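Local coordinates for hydrolase family protein (Deinococcus radiodurans R1, PDB 3CNH) that belongs to the haloacid dehalogenase-like hydrolases, probably acts as a phosphatase, and binds a sodium ion at its probable active site, at residues Ala6-Ile11 with Thr152-Arg157; Ala29-Leu34 with Arg78-Glu83; Glu160-Asp165 with Glu192-Leu197. All coordinates share one frame; numbering follows the deposited sequence. Where two conformers were deposited one is given.

Interaction 1: Ala6-Ile11 with Thr152-Arg157. With NA (sodium ion), chain C; PO4 (phosphate ion), chain D.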
ATOM      1  N   ALA A   6       4.879 -17.834  -3.917  1.00 33.83           N
ATOM      2  CA  ALA A   6       4.620 -16.426  -4.188  1.00 35.03           C
ATOM      3  C   ALA A   6       4.701 -15.597  -2.924  1.00 35.30           C
ATOM      4  O   ALA A   6       4.309 -16.062  -1.877  1.00 35.59           O
ATOM      5  CB  ALA A   6       3.247 -16.267  -4.771  1.00 33.99           C
ATOM      6  N   LEU A   7       5.249 -14.389  -3.062  1.00 34.05           N
ATOM      7  CA  LEU A   7       5.235 -13.381  -1.976  1.00 33.98           C
ATOM      8  C   LEU A   7       4.341 -12.229  -2.380  1.00 33.87           C
ATOM      9  O   LEU A   7       4.325 -11.776  -3.529  1.00 34.43           O
ATOM     10  CB  LEU A   7       6.631 -12.834  -1.645  1.00 33.61           C
ATOM     11  CG  LEU A   7       7.653 -13.778  -1.019  1.00 40.11           C
ATOM     12  CD1 LEU A   7       8.250 -14.552  -2.121  1.00 41.60           C
ATOM     13  CD2 LEU A   7       8.701 -12.933  -0.277  1.00 43.77           C
ATOM     14  N   PHE A   8       3.541 -11.807  -1.407  1.00 32.97           N
ATOM     15  CA  PHE A   8       2.628 -10.682  -1.530  1.00 33.72           C
ATOM     16  C   PHE A   8       3.113  -9.596  -0.582  1.00 35.52           C
ATOM     17  O   PHE A   8       3.310  -9.823   0.613  1.00 35.53           O
ATOM     18  CB  PHE A   8       1.213 -11.108  -1.141  1.00 33.11           C
ATOM     19  CG  PHE A   8       0.582 -12.081  -2.102  1.00 34.17           C
ATOM     20  CD1 PHE A   8       0.873 -13.436  -2.028  1.00 37.75           C
ATOM     21  CD2 PHE A   8      -0.295 -11.649  -3.074  1.00 36.20           C
ATOM     22  CE1 PHE A   8       0.301 -14.340  -2.922  1.00 40.84           C
ATOM     23  CE2 PHE A   8      -0.845 -12.552  -3.977  1.00 38.81           C
ATOM     24  CZ  PHE A   8      -0.557 -13.880  -3.888  1.00 39.51           C
ATOM     25  N   TRP A   9       3.286  -8.408  -1.148  1.00 34.66           N
ATOM     26  CA  TRP A   9       3.868  -7.278  -0.436  1.00 34.20           C
ATOM     27  C   TRP A   9       2.952  -6.076  -0.284  1.00 34.35           C
ATOM     28  O   TRP A   9       2.389  -5.547  -1.222  1.00 34.63           O
ATOM     29  CB  TRP A   9       5.138  -6.760  -1.146  1.00 33.24           C
ATOM     30  CG  TRP A   9       6.313  -7.666  -1.164  1.00 33.14           C
ATOM     31  CD1 TRP A   9       6.510  -8.756  -1.973  1.00 35.92           C
ATOM     32  CD2 TRP A   9       7.478  -7.571  -0.334  1.00 33.21           C
ATOM     33  NE1 TRP A   9       7.703  -9.361  -1.669  1.00 35.23           N
ATOM     34  CE2 TRP A   9       8.325  -8.652  -0.672  1.00 34.07           C
ATOM     35  CE3 TRP A   9       7.869  -6.709   0.687  1.00 36.36           C
ATOM     36  CZ2 TRP A   9       9.558  -8.850  -0.055  1.00 36.11           C
ATOM     37  CZ3 TRP A   9       9.079  -6.896   1.280  1.00 34.98           C
ATOM     38  CH2 TRP A   9       9.903  -7.977   0.930  1.00 34.01           C
ATOM     39  N   ASP A  10       2.847  -5.683   0.954  1.00 32.83           N
ATOM     40  CA  ASP A  10       2.285  -4.377   1.334  1.00 34.08           C
ATOM     41  C   ASP A  10       3.317  -3.385   0.773  1.00 33.57           C
ATOM     42  O   ASP A  10       4.529  -3.704   0.663  1.00 34.12           O
ATOM     43  CB  ASP A  10       2.229  -4.377   2.863  1.00 35.54           C
ATOM     44  CG  ASP A  10       1.740  -3.150   3.476  1.00 44.74           C
ATOM     45  OD1 ASP A  10       0.932  -2.451   2.879  1.00 38.08           O
ATOM     46  OD2 ASP A  10       2.149  -2.935   4.678  1.00 43.39           O
ATOM     47  N   ILE A  11       2.853  -2.195   0.409  1.00 33.47           N
ATOM     48  CA  ILE A  11       3.788  -1.161  -0.083  1.00 32.81           C
ATOM     49  C   ILE A  11       4.056  -0.128   1.015  1.00 32.87           C
ATOM     50  O   ILE A  11       5.157   0.004   1.515  1.00 32.64           O
ATOM     51  CB  ILE A  11       3.346  -0.527  -1.377  1.00 32.32           C
ATOM     52  CG1 ILE A  11       3.203  -1.622  -2.455  1.00 35.71           C
ATOM     53  CG2 ILE A  11       4.348   0.556  -1.841  1.00 35.84           C
ATOM     54  CD1 ILE A  11       2.746  -1.119  -3.825  1.00 34.61           C
ATOM     55  N   THR A 152      -6.281 -16.011  -5.621  1.00 32.94           N
ATOM     56  CA  THR A 152      -7.020 -16.440  -6.814  1.00 33.14           C
ATOM     57  C   THR A 152      -6.375 -15.899  -8.101  1.00 33.63           C
ATOM     58  O   THR A 152      -6.222 -16.606  -9.095  1.00 31.67           O
ATOM     59  CB  THR A 152      -8.494 -16.028  -6.750  1.00 33.38           C
ATOM     60  OG1 THR A 152      -9.116 -16.684  -5.630  1.00 33.59           O
ATOM     61  CG2 THR A 152      -9.233 -16.438  -8.042  1.00 33.89           C
ATOM     62  N   LEU A 153      -5.947 -14.645  -8.042  1.00 32.91           N
ATOM     63  CA  LEU A 153      -5.339 -13.998  -9.235  1.00 32.46           C
ATOM     64  C   LEU A 153      -3.978 -14.581  -9.515  1.00 34.28           C
ATOM     65  O   LEU A 153      -3.599 -14.796 -10.672  1.00 33.62           O
ATOM     66  CB  LEU A 153      -5.301 -12.469  -9.103  1.00 33.33           C
ATOM     67  CG  LEU A 153      -6.698 -11.822  -9.034  1.00 33.61           C
ATOM     68  CD1 LEU A 153      -6.520 -10.359  -8.652  1.00 32.60           C
ATOM     69  CD2 LEU A 153      -7.416 -12.008 -10.375  1.00 31.88           C
ATOM     70  N   ALA A 154      -3.232 -14.840  -8.452  1.00 32.21           N
ATOM     71  CA  ALA A 154      -1.871 -15.428  -8.608  1.00 32.04           C
ATOM     72  C   ALA A 154      -1.891 -16.923  -8.873  1.00 32.83           C
ATOM     73  O   ALA A 154      -0.904 -17.517  -9.339  1.00 34.69           O
ATOM     74  CB  ALA A 154      -0.997 -15.120  -7.360  1.00 32.52           C
ATOM     75  N   GLN A 155      -3.032 -17.532  -8.607  1.00 32.44           N
ATOM     76  CA  GLN A 155      -3.196 -19.000  -8.677  1.00 32.11           C
ATOM     77  C   GLN A 155      -2.167 -19.774  -7.861  1.00 32.76           C
ATOM     78  O   GLN A 155      -1.396 -20.589  -8.365  1.00 34.08           O
ATOM     79  CB  GLN A 155      -3.290 -19.519 -10.102  1.00 31.24           C
ATOM     80  CG  GLN A 155      -4.651 -19.221 -10.702  1.00 33.42           C
ATOM     81  CD  GLN A 155      -5.762 -20.039 -10.049  1.00 35.00           C
ATOM     82  OE1 GLN A 155      -5.758 -21.284 -10.088  1.00 33.96           O
ATOM     83  NE2 GLN A 155      -6.708 -19.363  -9.459  1.00 34.80           N
ATOM     84  N   VAL A 156      -2.148 -19.440  -6.579  1.00 33.47           N
ATOM     85  CA  VAL A 156      -1.343 -20.210  -5.629  0.50 33.92           C
ATOM     86  C   VAL A 156      -2.185 -20.538  -4.417  1.00 35.14           C
ATOM     87  O   VAL A 156      -3.140 -19.840  -4.072  1.00 34.47           O
ATOM     88  CB  VAL A 156      -0.025 -19.541  -5.206  0.50 34.90           C
ATOM     89  CG1 VAL A 156       0.847 -19.256  -6.404  0.50 31.85           C
ATOM     90  CG2 VAL A 156      -0.271 -18.313  -4.396  0.50 32.51           C
ATOM     91  N   ARG A 157      -1.874 -21.672  -3.837  1.00 34.14           N
ATOM     92  CA  ARG A 157      -2.575 -22.171  -2.643  0.50 34.98           C
ATOM     93  C   ARG A 157      -2.180 -21.295  -1.454  1.00 33.20           C
ATOM     94  O   ARG A 157      -1.072 -20.771  -1.412  1.00 33.18           O
ATOM     95  CB  ARG A 157      -2.193 -23.630  -2.347  0.50 36.58           C
ATOM     96  CG  ARG A 157      -2.500 -24.608  -3.491  0.50 36.05           C
ATOM     97  CD  ARG A 157      -2.002 -26.010  -3.264  0.50 43.19           C
ATOM     98  NE  ARG A 157      -2.482 -26.856  -4.359  0.50 47.38           N
ATOM     99  CZ  ARG A 157      -1.786 -27.164  -5.453  0.50 49.85           C
ATOM    100  NH1 ARG A 157      -0.528 -26.753  -5.602  0.50 49.62           N
ATOM    101  NH2 ARG A 157      -2.342 -27.925  -6.387  0.50 51.63           N
TER
HETATM  102 NA    NA C 200       1.267  -0.903   5.550  1.00 25.67          NA
HETATM  103  P   PO4 D 201      -0.610  -0.120   1.971  0.75 27.09           P
HETATM  104  O1  PO4 D 201      -1.570  -1.219   1.947  0.75 21.14           O
HETATM  105  O2  PO4 D 201       0.139  -0.122   3.309  0.75 26.60           O
HETATM  106  O3  PO4 D 201       0.316   0.003   0.752  0.75 24.64           O
HETATM  107  O4  PO4 D 201      -1.307   1.239   2.033  0.75 28.79           O
HETATM  108  O   HOH W   1       1.081   1.189   6.575  1.00 41.99           O
HETATM  109  O   HOH W   2      -0.596  -1.936   6.282  1.00 25.51           O
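F8 and V156 meet because each first torsion turns a carbon into the gap between strand 6-9 and the end of helix 144-154. In F8, CG lies anti to the carbonyl carbon, beside the backbone N (chi1 -68°), which tips the ring back toward the A6 end of the strand, where A154 and V156 lie. In V156, chi1 of -58° puts CG2 in the crowded position between backbone N and carbonyl carbon. This methyl lies 4.3 Å from F8 CE1, at the ring edge and near its plane, and 4.1 Å from A6 CB; V156 was deposited in two conformers, so these two contacts are less certain. A154 CB approaches F8 CZ obliquely at 3.7 Å. No polar bond joins the two sides.

The strand is the central one of a parallel Rossmann-like sheet, the core of haloacid dehalogenase-like proteins, and helix 144-154 packs against it. The helix closes with a Schellman motif in which Q155 is the C' residue, at positive phi: V156 N turns back to L151 O, and Q155 N makes a weak bond to T152 O. The Q155 side chain also folds back, NE2 donating to T152 O at 2.8 Å along a lone pair in the carbonyl plane, with an N-H...O angle of 164°.

At the strand's other end lies the ligand site, where D10 occupies the place usually held by the nucleophilic aspartate of this superfamily, consistent with such a role. D10 OD2 binds sodium at 2.4 Å; PO4 O2, at 2.6 Å, and two waters share the metal with D166 and the carbonyl of G12. I11 N gives the phosphate, probably acquired from the crystallisation liquor, a weak hydrogen bond, while K141 meets both that ion and D10 OD1.

Interaction 2: Ala29-Leu34 with Arg78-Glu83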
ATOM      1  N   ALA A  29      -1.596  19.718   5.183  1.00 38.57           N
ATOM      2  CA  ALA A  29      -2.697  20.620   5.544  1.00 39.74           C
ATOM      3  C   ALA A  29      -2.166  21.937   6.050  1.00 40.14           C
ATOM      4  O   ALA A  29      -2.628  23.013   5.692  1.00 41.01           O
ATOM      5  CB  ALA A  29      -3.620  19.971   6.603  1.00 40.41           C
ATOM      6  N   GLN A  30      -1.154  21.828   6.882  1.00 41.17           N
ATOM      7  CA  GLN A  30      -0.522  23.005   7.479  1.00 42.95           C
ATOM      8  C   GLN A  30       0.099  23.889   6.384  1.00 41.18           C
ATOM      9  O   GLN A  30      -0.071  25.101   6.352  1.00 40.29           O
ATOM     10  CB  GLN A  30       0.562  22.576   8.484  1.00 43.86           C
ATOM     11  CG  GLN A  30       1.374  23.738   9.093  1.00 47.11           C
ATOM     12  N   ARG A  31       0.771  23.233   5.458  1.00 39.97           N
ATOM     13  CA  ARG A  31       1.433  23.945   4.369  1.00 39.45           C
ATOM     14  C   ARG A  31       0.466  24.752   3.526  1.00 37.39           C
ATOM     15  O   ARG A  31       0.780  25.847   3.061  1.00 37.23           O
ATOM     16  CB  ARG A  31       2.184  22.976   3.448  1.00 39.43           C
ATOM     17  CG  ARG A  31       2.892  23.712   2.290  1.00 46.14           C
ATOM     18  CD  ARG A  31       3.631  22.780   1.328  1.00 49.77           C
ATOM     19  NE  ARG A  31       4.697  22.008   1.967  1.00 50.72           N
ATOM     20  CZ  ARG A  31       5.938  22.453   2.168  1.00 60.23           C
ATOM     21  NH1 ARG A  31       6.287  23.684   1.818  1.00 59.68           N
ATOM     22  NH2 ARG A  31       6.833  21.666   2.748  1.00 63.54           N
ATOM     23  N   PHE A  32      -0.721  24.196   3.351  1.00 34.77           N
ATOM     24  CA  PHE A  32      -1.751  24.808   2.489  1.00 33.51           C
ATOM     25  C   PHE A  32      -2.724  25.670   3.238  1.00 35.00           C
ATOM     26  O   PHE A  32      -3.635  26.272   2.657  1.00 34.87           O
ATOM     27  CB  PHE A  32      -2.469  23.761   1.663  1.00 33.15           C
ATOM     28  CG  PHE A  32      -1.665  23.279   0.488  1.00 31.21           C
ATOM     29  CD1 PHE A  32      -1.654  24.010  -0.692  1.00 32.21           C
ATOM     30  CD2 PHE A  32      -0.923  22.113   0.548  1.00 35.43           C
ATOM     31  CE1 PHE A  32      -0.915  23.587  -1.797  1.00 32.66           C
ATOM     32  CE2 PHE A  32      -0.202  21.694  -0.560  1.00 35.77           C
ATOM     33  CZ  PHE A  32      -0.203  22.430  -1.733  1.00 35.74           C
ATOM     34  N   GLY A  33      -2.500  25.749   4.534  1.00 35.86           N
ATOM     35  CA  GLY A  33      -3.298  26.627   5.400  1.00 37.03           C
ATOM     36  C   GLY A  33      -4.726  26.173   5.593  1.00 37.79           C
ATOM     37  O   GLY A  33      -5.651  26.981   5.750  1.00 39.41           O
ATOM     38  N   LEU A  34      -4.891  24.861   5.600  1.00 38.14           N
ATOM     39  CA  LEU A  34      -6.236  24.278   5.770  1.00 39.45           C
ATOM     40  C   LEU A  34      -6.678  24.187   7.235  1.00 40.79           C
ATOM     41  O   LEU A  34      -5.876  23.944   8.130  1.00 43.62           O
ATOM     42  CB  LEU A  34      -6.282  22.881   5.156  1.00 38.05           C
ATOM     43  CG  LEU A  34      -5.867  22.781   3.674  1.00 35.70           C
ATOM     44  CD1 LEU A  34      -5.939  21.325   3.228  1.00 39.90           C
ATOM     45  CD2 LEU A  34      -6.700  23.686   2.800  1.00 38.91           C
ATOM     46  N   ARG A  78      -2.045  18.026  -5.449  1.00 34.84           N
ATOM     47  CA  ARG A  78      -1.727  16.664  -5.837  0.50 36.14           C
ATOM     48  C   ARG A  78      -0.204  16.443  -5.861  1.00 35.48           C
ATOM     49  O   ARG A  78       0.297  15.385  -5.444  1.00 36.26           O
ATOM     50  CB  ARG A  78      -2.413  16.376  -7.167  0.50 37.44           C
ATOM     51  CG  ARG A  78      -2.544  14.923  -7.498  0.50 43.04           C
ATOM     52  CD  ARG A  78      -1.555  14.529  -8.464  0.50 48.76           C
ATOM     53  NE  ARG A  78      -1.826  15.210  -9.715  0.50 54.12           N
ATOM     54  CZ  ARG A  78      -2.347  14.599 -10.764  0.50 58.78           C
ATOM     55  NH1 ARG A  78      -2.576  15.278 -11.880  0.50 61.29           N
ATOM     56  NH2 ARG A  78      -2.626  13.305 -10.693  0.50 58.83           N
ATOM     57  N   ALA A  79       0.518  17.458  -6.298  1.00 35.07           N
ATOM     58  CA  ALA A  79       1.984  17.373  -6.374  1.00 36.12           C
ATOM     59  C   ALA A  79       2.580  17.131  -5.002  1.00 35.58           C
ATOM     60  O   ALA A  79       3.465  16.287  -4.821  1.00 36.13           O
ATOM     61  CB  ALA A  79       2.598  18.644  -6.981  1.00 37.78           C
ATOM     62  N   VAL A  80       2.081  17.885  -4.034  1.00 33.08           N
ATOM     63  CA  VAL A  80       2.592  17.792  -2.659  1.00 33.58           C
ATOM     64  C   VAL A  80       2.170  16.448  -2.028  1.00 34.23           C
ATOM     65  O   VAL A  80       2.925  15.824  -1.265  1.00 34.13           O
ATOM     66  CB  VAL A  80       2.196  19.028  -1.806  1.00 33.69           C
ATOM     67  CG1 VAL A  80       2.677  18.850  -0.370  1.00 33.42           C
ATOM     68  CG2 VAL A  80       2.799  20.318  -2.421  1.00 34.84           C
HETATM   69  N   MSE A  81       0.986  15.969  -2.383  1.00 33.93           N
HETATM   70  CA  MSE A  81       0.552  14.641  -1.906  1.00 34.05           C
HETATM   71  C   MSE A  81       1.562  13.599  -2.370  1.00 35.92           C
HETATM   72  O   MSE A  81       2.069  12.790  -1.597  1.00 34.84           O
HETATM   73  CB  MSE A  81      -0.834  14.240  -2.441  1.00 36.32           C
HETATM   74  CG  MSE A  81      -1.952  15.021  -1.892  1.00 33.93           C
HETATM   75 SE   MSE A  81      -3.677  14.473  -2.628  0.75 34.83          SE
HETATM   76  CE  MSE A  81      -3.514  12.621  -2.323  1.00 34.05           C
ATOM     77  N   GLU A  82       1.884  13.681  -3.650  1.00 35.44           N
ATOM     78  CA  GLU A  82       2.769  12.692  -4.287  1.00 38.06           C
ATOM     79  C   GLU A  82       4.138  12.662  -3.625  1.00 37.01           C
ATOM     80  O   GLU A  82       4.748  11.598  -3.383  1.00 37.81           O
ATOM     81  CB  GLU A  82       2.849  12.949  -5.799  1.00 37.06           C
ATOM     82  CG  GLU A  82       1.570  12.524  -6.474  1.00 42.59           C
ATOM     83  CD  GLU A  82       1.535  12.854  -7.952  1.00 42.09           C
ATOM     84  OE1 GLU A  82       2.390  13.656  -8.386  1.00 42.67           O
ATOM     85  OE2 GLU A  82       0.634  12.315  -8.631  1.00 50.59           O
ATOM     86  N   GLU A  83       4.599  13.843  -3.287  1.00 36.63           N
ATOM     87  CA  GLU A  83       5.914  14.014  -2.671  1.00 37.20           C
ATOM     88  C   GLU A  83       6.083  13.443  -1.284  1.00 36.90           C
ATOM     89  O   GLU A  83       7.217  13.358  -0.783  1.00 36.70           O
ATOM     90  CB  GLU A  83       6.309  15.483  -2.628  1.00 38.75           C
ATOM     91  CG  GLU A  83       6.534  15.991  -4.020  1.00 43.43           C
ATOM     92  CD  GLU A  83       6.531  17.470  -4.075  1.00 49.10           C
ATOM     93  OE1 GLU A  83       6.300  18.104  -3.015  1.00 46.57           O
ATOM     94  OE2 GLU A  83       6.736  17.993  -5.188  1.00 51.06           O
TER
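F32, whose ring meets V80 across this contact, is carried on a turn tied down at A29 O, an oxygen that accepts two backbone N-H groups: L34 N at 2.9 Å, and F32 N more weakly at 3.2 Å. G33 N adds a bond to Q30 O, and with G33 at positive phi the pattern is a Schellman motif ending helix 22-32. The chain is thus turned aside directly after F32, whose side chain is left facing helix 74-83.

There the phenyl ring and the valine come at each other from opposite directions. The ring presents its edge: V80 CG2 lies near the ring plane, 3.7 Å from F32 CZ, and V80 CB sits in that plane, 3.8 Å from F32 CE2. With V80 CG1 anti to the backbone N (chi1 177°), CG2 stands beside that N, against the phenyl edge. CG1 also lies 4.1 Å from F32 CE2, and it reaches R31 CD at 4.4 Å.

Both helices belong to a helical cap of the kind many haloacid dehalogenase-like proteins insert after the first strand of the core, here between strands 6-9 and 103-108. The F32 ring also meets those of F72 and F77, with planes inclined at about 50° in each pair, so V80 borders an aromatic cluster. With an alanine in place of F32, V80 CG2 would probably lose its aromatic partner and a gap would open beside F72 and F77.

R31 NE and E83 OE1 carry opposite charges but stay 6.5 Å apart, too far for a salt bridge, so any attraction is probably weak. Away from the contact, helix 74-83 packs through selenomethionine M81 on L57 and L61 of helix 57-64.

Interaction 3: Glu160-Asp165 with Glu192-Leu197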
ATOM      1  N   GLU A 160       1.179 -21.832   0.083  1.00 36.12           N
ATOM      2  CA  GLU A 160       2.292 -21.613  -0.849  1.00 35.79           C
ATOM      3  C   GLU A 160       2.613 -20.138  -0.971  1.00 34.62           C
ATOM      4  O   GLU A 160       3.402 -19.719  -1.820  1.00 35.82           O
ATOM      5  CB  GLU A 160       1.914 -22.094  -2.253  1.00 37.73           C
ATOM      6  CG  GLU A 160       1.756 -23.590  -2.390  1.00 43.78           C
ATOM      7  CD  GLU A 160       1.275 -23.995  -3.782  1.00 48.97           C
ATOM      8  OE1 GLU A 160       0.501 -23.250  -4.472  1.00 43.01           O
ATOM      9  OE2 GLU A 160       1.690 -25.089  -4.180  1.00 51.28           O
ATOM     10  N   ALA A 161       1.934 -19.359  -0.151  1.00 34.17           N
ATOM     11  CA  ALA A 161       2.090 -17.902  -0.198  1.00 34.16           C
ATOM     12  C   ALA A 161       2.491 -17.299   1.128  1.00 33.58           C
ATOM     13  O   ALA A 161       2.161 -17.806   2.198  1.00 33.95           O
ATOM     14  CB  ALA A 161       0.760 -17.248  -0.637  1.00 34.52           C
ATOM     15  N   VAL A 162       3.218 -16.193   1.022  1.00 32.66           N
ATOM     16  CA  VAL A 162       3.575 -15.391   2.197  0.50 32.76           C
ATOM     17  C   VAL A 162       3.197 -13.939   1.969  1.00 34.69           C
ATOM     18  O   VAL A 162       3.542 -13.369   0.949  1.00 35.57           O
ATOM     19  CB  VAL A 162       5.084 -15.419   2.517  0.50 33.02           C
ATOM     20  CG1 VAL A 162       5.366 -14.707   3.845  0.50 32.94           C
ATOM     21  CG2 VAL A 162       5.614 -16.861   2.575  0.50 27.12           C
HETATM   22  N   MSE A 163       2.473 -13.387   2.937  1.00 34.92           N
HETATM   23  CA  MSE A 163       2.107 -11.971   3.018  1.00 34.41           C
HETATM   24  C   MSE A 163       3.070 -11.228   3.942  1.00 34.73           C
HETATM   25  O   MSE A 163       3.381 -11.683   5.053  1.00 34.05           O
HETATM   26  CB  MSE A 163       0.697 -11.807   3.601  1.00 35.32           C
HETATM   27  CG  MSE A 163       0.245 -10.379   3.824  1.00 34.47           C
HETATM   28 SE   MSE A 163      -0.162  -9.579   2.094  0.75 32.96          SE
HETATM   29  CE  MSE A 163      -0.070  -7.651   2.641  1.00 34.20           C
ATOM     30  N   VAL A 164       3.546 -10.080   3.451  1.00 33.59           N
ATOM     31  CA  VAL A 164       4.422  -9.194   4.201  1.00 34.21           C
ATOM     32  C   VAL A 164       3.700  -7.857   4.408  1.00 33.18           C
ATOM     33  O   VAL A 164       3.369  -7.164   3.438  1.00 34.07           O
ATOM     34  CB  VAL A 164       5.746  -8.930   3.464  1.00 34.08           C
ATOM     35  CG1 VAL A 164       6.607  -7.954   4.258  1.00 33.67           C
ATOM     36  CG2 VAL A 164       6.527 -10.280   3.155  1.00 31.57           C
ATOM     37  N   ASP A 165       3.466  -7.511   5.663  1.00 33.87           N
ATOM     38  CA  ASP A 165       2.706  -6.266   6.006  1.00 33.86           C
ATOM     39  C   ASP A 165       3.264  -5.706   7.283  1.00 32.74           C
ATOM     40  O   ASP A 165       3.780  -6.439   8.099  1.00 32.79           O
ATOM     41  CB  ASP A 165       1.221  -6.575   6.157  1.00 34.56           C
ATOM     42  CG  ASP A 165       0.322  -5.338   6.019  1.00 35.21           C
ATOM     43  OD1 ASP A 165       0.242  -4.509   6.980  1.00 35.55           O
ATOM     44  OD2 ASP A 165      -0.356  -5.261   4.971  1.00 37.04           O
ATOM     45  N   GLU A 192      15.400 -12.565   7.829  1.00 31.83           N
ATOM     46  CA  GLU A 192      15.592 -13.776   8.631  0.50 33.41           C
ATOM     47  C   GLU A 192      14.335 -14.599   8.698  1.00 32.53           C
ATOM     48  O   GLU A 192      14.402 -15.815   8.611  1.00 31.07           O
ATOM     49  CB  GLU A 192      16.050 -13.515  10.066  0.50 34.76           C
ATOM     50  CG  GLU A 192      16.715 -14.748  10.716  0.50 42.24           C
ATOM     51  CD  GLU A 192      15.927 -16.075  10.572  0.50 50.34           C
ATOM     52  OE1 GLU A 192      16.436 -17.069   9.943  0.50 39.65           O
ATOM     53  OE2 GLU A 192      14.793 -16.128  11.095  0.50 57.08           O
ATOM     54  N   GLU A 193      13.204 -13.931   8.902  1.00 32.67           N
ATOM     55  CA  GLU A 193      11.940 -14.661   9.006  1.00 32.68           C
ATOM     56  C   GLU A 193      11.536 -15.284   7.685  1.00 34.41           C
ATOM     57  O   GLU A 193      11.033 -16.390   7.660  1.00 34.35           O
ATOM     58  CB  GLU A 193      10.816 -13.812   9.584  1.00 30.75           C
ATOM     59  CG  GLU A 193      11.146 -13.299  10.974  1.00 32.42           C
ATOM     60  CD  GLU A 193       9.888 -13.151  11.823  1.00 36.36           C
ATOM     61  OE1 GLU A 193       9.169 -14.161  11.926  1.00 34.47           O
ATOM     62  OE2 GLU A 193       9.637 -12.066  12.390  1.00 34.67           O
ATOM     63  N   LEU A 194      11.738 -14.567   6.589  1.00 34.15           N
ATOM     64  CA  LEU A 194      11.504 -15.171   5.273  1.00 33.36           C
ATOM     65  C   LEU A 194      12.408 -16.398   5.065  1.00 33.00           C
ATOM     66  O   LEU A 194      11.976 -17.410   4.522  1.00 33.44           O
ATOM     67  CB  LEU A 194      11.686 -14.183   4.135  1.00 31.92           C
ATOM     68  CG  LEU A 194      10.570 -13.131   4.071  1.00 32.56           C
ATOM     69  CD1 LEU A 194      10.908 -12.029   3.051  1.00 34.15           C
ATOM     70  CD2 LEU A 194       9.189 -13.736   3.786  1.00 33.68           C
ATOM     71  N   ALA A 195      13.668 -16.306   5.485  1.00 33.41           N
ATOM     72  CA  ALA A 195      14.622 -17.403   5.300  1.00 33.76           C
ATOM     73  C   ALA A 195      14.155 -18.625   6.064  1.00 33.19           C
ATOM     74  O   ALA A 195      14.349 -19.756   5.632  1.00 34.31           O
ATOM     75  CB  ALA A 195      16.040 -16.998   5.735  1.00 33.10           C
ATOM     76  N   ALA A 196      13.482 -18.378   7.187  1.00 33.57           N
ATOM     77  CA  ALA A 196      12.959 -19.479   8.024  1.00 34.15           C
ATOM     78  C   ALA A 196      11.866 -20.248   7.285  1.00 34.28           C
ATOM     79  O   ALA A 196      11.620 -21.419   7.566  1.00 34.02           O
ATOM     80  CB  ALA A 196      12.477 -18.999   9.396  1.00 35.62           C
ATOM     81  N   LEU A 197      11.261 -19.595   6.305  1.00 35.43           N
ATOM     82  CA  LEU A 197      10.220 -20.207   5.490  1.00 35.33           C
ATOM     83  C   LEU A 197      10.771 -20.766   4.199  1.00 36.92           C
ATOM     84  O   LEU A 197      10.029 -21.259   3.358  1.00 39.71           O
ATOM     85  CB  LEU A 197       9.125 -19.208   5.135  1.00 35.43           C
ATOM     86  CG  LEU A 197       8.279 -18.666   6.275  1.00 36.73           C
ATOM     87  CD1 LEU A 197       7.258 -17.627   5.777  1.00 38.75           C
ATOM     88  CD2 LEU A 197       7.538 -19.836   6.936  1.00 40.62           C
TER
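V162 faces two leucines with its two methyls, and it meets each at a different angle. Against L197 the approach is tip to tip: V162 CG2 stands 3.7 Å from L197 CD1, and V162 CG1 is only slightly farther from the same carbon, at 4.0 Å, so the leucine methyl sits against both valine methyls. Against L194 the two side chains cross obliquely, V162 CG1 touching L194 CD2 at 3.9 Å. With CG1 anti to the backbone N (chi1 -173°), that methyl reaches both leucines, while CG2, beside the N, meets L197 alone. V162 was deposited in two conformers, so this holds for the one described here.

V164, two residues along the same face of the strand, extends the apolar surface more loosely, with CG2 at 4.4 Å from L194 CD2. The same leucine methyl therefore lies against both valines. On the other side, L194 and L197 are three residues apart, about one helical turn, and the L197 N to L194 O bond of 2.9 Å carries the chain on from one to the other as helix 187-196 runs out. The contact is wholly aliphatic, the kind of seam by which a helix covers a sheet in an alpha/beta fold.

L194 also reaches L7 of strand 6-9, and L197 touches H180 at the start of strand 180-183, so helix 187-196 spans this part of the sheet; A161 and M163 point to the other face, where L151 and Y147 of helix 144-154 meet them.

Interactions 1 and 3 share one parallel sheet: strands 6-9 and 161-165 are neighbours, joined by probable hydrogen bonds from F8 N to V162 O and from V164 N to F8 O. Their helices, 144-154 and 187-196, cover opposite faces of it. Interaction 3 is buried and purely aliphatic; interaction 1 is partly buried and sets an aromatic ring and an alanine against the small aliphatic side chains A154 and V156, its strand segment running on to the metal site, well away from the contact itself. Interaction 2 stands apart in the cap, its centre about 33 Å from that of interaction 1, inside whose chain loop it is nested. It is a surface contact of an aromatic edge on a valine, with an arginine side chain alongside.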